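Side-chain contact in glycogen synthase (Cyanobacterium sp. CLg1, PDB 6GNF), which belongs to the starch and bacterial glycogen synthase family and binds adenosine-5'-diphosphate and a glycan between its two domains: residues S111-P114 with K118-Y121. Sequence-based numbering, arbitrary orientation.
With GLC (alpha-D-glucopyranose), chain D.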
ATOM      1  N   SER A 111       5.856  14.561 -17.584  1.00 85.11           N
ATOM      2  CA  SER A 111       4.936  14.980 -18.640  1.00 95.09           C
ATOM      3  C   SER A 111       3.916  13.910 -19.084  1.00100.60           C
ATOM      4  O   SER A 111       3.309  14.046 -20.158  1.00101.60           O
ATOM      5  CB  SER A 111       5.750  15.462 -19.849  1.00 96.75           C
ATOM      6  OG  SER A 111       6.528  14.395 -20.369  1.00 94.34           O
ATOM      7  N   LYS A 112       3.700  12.876 -18.264  1.00101.89           N
ATOM      8  CA  LYS A 112       2.646  11.886 -18.540  1.00103.24           C
ATOM      9  C   LYS A 112       1.247  12.520 -18.471  1.00108.21           C
ATOM     10  O   LYS A 112       0.374  12.237 -19.303  1.00107.63           O
ATOM     11  CB  LYS A 112       2.737  10.700 -17.571  1.00 98.98           C
ATOM     12  CG  LYS A 112       3.908   9.773 -17.844  1.00 97.31           C
ATOM     13  CD  LYS A 112       3.778   9.081 -19.196  1.00 96.81           C
ATOM     14  CE  LYS A 112       4.762   7.931 -19.344  1.00 93.73           C
ATOM     15  NZ  LYS A 112       4.554   7.188 -20.617  1.00 93.73           N
ATOM     16  N   THR A 113       1.055  13.399 -17.490  1.00109.09           N
ATOM     17  CA  THR A 113      -0.197  14.126 -17.327  1.00110.84           C
ATOM     18  C   THR A 113       0.081  15.466 -16.626  1.00110.43           C
ATOM     19  O   THR A 113       0.988  15.549 -15.788  1.00103.64           O
ATOM     20  CB  THR A 113      -1.232  13.279 -16.533  1.00110.06           C
ATOM     21  OG1 THR A 113      -2.475  13.988 -16.440  1.00111.16           O
ATOM     22  CG2 THR A 113      -0.722  12.936 -15.123  1.00105.82           C
ATOM     23  N   PRO A 114      -0.681  16.525 -16.980  1.00113.11           N
ATOM     24  CA  PRO A 114      -0.592  17.776 -16.213  1.00111.98           C
ATOM     25  C   PRO A 114      -1.243  17.694 -14.813  1.00110.17           C
ATOM     26  O   PRO A 114      -0.952  18.531 -13.956  1.00107.29           O
ATOM     27  CB  PRO A 114      -1.319  18.793 -17.104  1.00114.24           C
ATOM     28  CG  PRO A 114      -2.230  17.981 -17.959  1.00115.52           C
ATOM     29  CD  PRO A 114      -1.536  16.668 -18.175  1.00113.94           C
ATOM     30  N   LYS A 118      -1.717  11.982 -10.001  1.00 98.16           N
ATOM     31  CA  LYS A 118      -2.688  11.104 -10.653  1.00 96.80           C
ATOM     32  C   LYS A 118      -1.999  10.368 -11.791  1.00 92.75           C
ATOM     33  O   LYS A 118      -1.047  10.888 -12.387  1.00 92.34           O
ATOM     34  CB  LYS A 118      -3.883  11.898 -11.203  1.00101.00           C
ATOM     35  CG  LYS A 118      -4.201  13.180 -10.446  1.00103.02           C
ATOM     36  CD  LYS A 118      -5.619  13.663 -10.693  1.00106.33           C
ATOM     37  CE  LYS A 118      -6.610  12.945  -9.791  1.00105.60           C
ATOM     38  NZ  LYS A 118      -7.938  13.607  -9.830  1.00108.12           N
ATOM     39  N   LYS A 119      -2.469   9.156 -12.074  1.00 87.65           N
ATOM     40  CA  LYS A 119      -1.977   8.371 -13.209  1.00 86.02           C
ATOM     41  C   LYS A 119      -0.465   8.116 -13.134  1.00 78.40           C
ATOM     42  O   LYS A 119       0.282   8.378 -14.084  1.00 73.98           O
ATOM     43  CB  LYS A 119      -2.366   9.052 -14.528  1.00 89.27           C
ATOM     44  CG  LYS A 119      -3.870   9.212 -14.691  1.00 92.72           C
ATOM     45  CD  LYS A 119      -4.224  10.295 -15.691  1.00 96.62           C
ATOM     46  CE  LYS A 119      -5.710  10.598 -15.644  1.00100.42           C
ATOM     47  NZ  LYS A 119      -6.096  11.676 -16.595  1.00105.16           N
ATOM     48  N   LEU A 120      -0.034   7.613 -11.981  1.00 73.35           N
ATOM     49  CA  LEU A 120       1.349   7.193 -11.771  1.00 73.34           C
ATOM     50  C   LEU A 120       1.710   5.963 -12.626  1.00 72.01           C
ATOM     51  O   LEU A 120       2.791   5.911 -13.214  1.00 68.46           O
ATOM     52  CB  LEU A 120       1.611   6.875 -10.288  1.00 74.53           C
ATOM     53  CG  LEU A 120       1.910   8.040  -9.333  1.00 76.99           C
ATOM     54  CD1 LEU A 120       0.806   9.091  -9.313  1.00 80.50           C
ATOM     55  CD2 LEU A 120       2.156   7.498  -7.933  1.00 74.83           C
ATOM     56  N   TYR A 121       0.798   4.987 -12.695  1.00 69.65           N
ATOM     57  CA  TYR A 121       1.082   3.687 -13.329  1.00 69.23           C
ATOM     58  C   TYR A 121       0.446   3.504 -14.713  1.00 69.81           C
ATOM     59  O   TYR A 121       0.872   2.634 -15.477  1.00 66.71           O
ATOM     60  CB  TYR A 121       0.657   2.544 -12.396  1.00 67.01           C
ATOM     61  CG  TYR A 121       1.270   2.670 -11.021  1.00 66.86           C
ATOM     62  CD1 TYR A 121       2.638   2.499 -10.823  1.00 63.45           C
ATOM     63  CD2 TYR A 121       0.491   2.994  -9.919  1.00 67.06           C
ATOM     64  CE1 TYR A 121       3.209   2.643  -9.564  1.00 62.28           C
ATOM     65  CE2 TYR A 121       1.054   3.130  -8.662  1.00 66.65           C
ATOM     66  CZ  TYR A 121       2.412   2.959  -8.489  1.00 63.30           C
ATOM     67  OH  TYR A 121       2.945   3.103  -7.229  1.00 60.06           O
TER
HETATM   68  C1  GLC D   2      -0.871  -0.774 -10.271  1.00 63.66           C
HETATM   69  C2  GLC D   2       0.578  -0.971  -9.796  1.00 61.89           C
HETATM   70  C3  GLC D   2       0.581  -1.457  -8.349  1.00 61.77           C
HETATM   71  C4  GLC D   2      -0.198  -0.480  -7.472  1.00 61.78           C
HETATM   72  C5  GLC D   2      -1.634  -0.381  -8.005  1.00 61.14           C
HETATM   73  C6  GLC D   2      -2.555   0.514  -7.163  1.00 60.16           C
HETATM   74  O2  GLC D   2       1.261  -1.933 -10.606  1.00 56.57           O
HETATM   75  O3  GLC D   2       1.910  -1.616  -7.855  1.00 56.20           O
HETATM   76  O4  GLC D   2      -0.155  -0.970  -6.126  1.00 59.14           O
HETATM   77  O5  GLC D   2      -1.587   0.084  -9.364  1.00 62.57           O
HETATM   78  O6  GLC D   2      -2.102   1.877  -7.125  1.00 61.92           O
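In Thr-113, chi1 of -177° sets OG1 opposite the backbone N, leaving the methyl CG2 flanked by N and C; in Lys-119, chi1 of -59° with an extended chain beyond CG sends the butyl arm across the threonine at about a right angle. The methyl CG2 of Thr-113 packs on the backbone O of Lys-118 at 3.4 Å, while its OG1 lies 4.2 Å from CD of Lys-119. These are van der Waals contacts near the surface, with no hydrogen bond between the segments; OG1 makes a weak hydrogen bond to Leu-115 N within the same loop. The end of Lys-112 turns away from the contact, to a salt bridge with Asp-131 and a cation-pi contact with Tyr-129, whose OH is hydrogen-bonded to Lys-119 O. Further along, Leu-120 CB sits above the middle of one face of the Tyr-121 ring; C2 of the alpha-D-glucopyranose lies over the other, nearer the ring's border, with its O5 3.6 Å from Tyr-121 CD2. The phenol OH, hydrogen-bonded to Thr-29 OG1 and Glu-30 OE2, fixes the ring's far end. A sugar packed against an aromatic face is common in carbohydrate-binding sites; Tyr-121 places this loop at the glycan pocket, in the cleft between the two Rossmann-like domains of a GT-B fold.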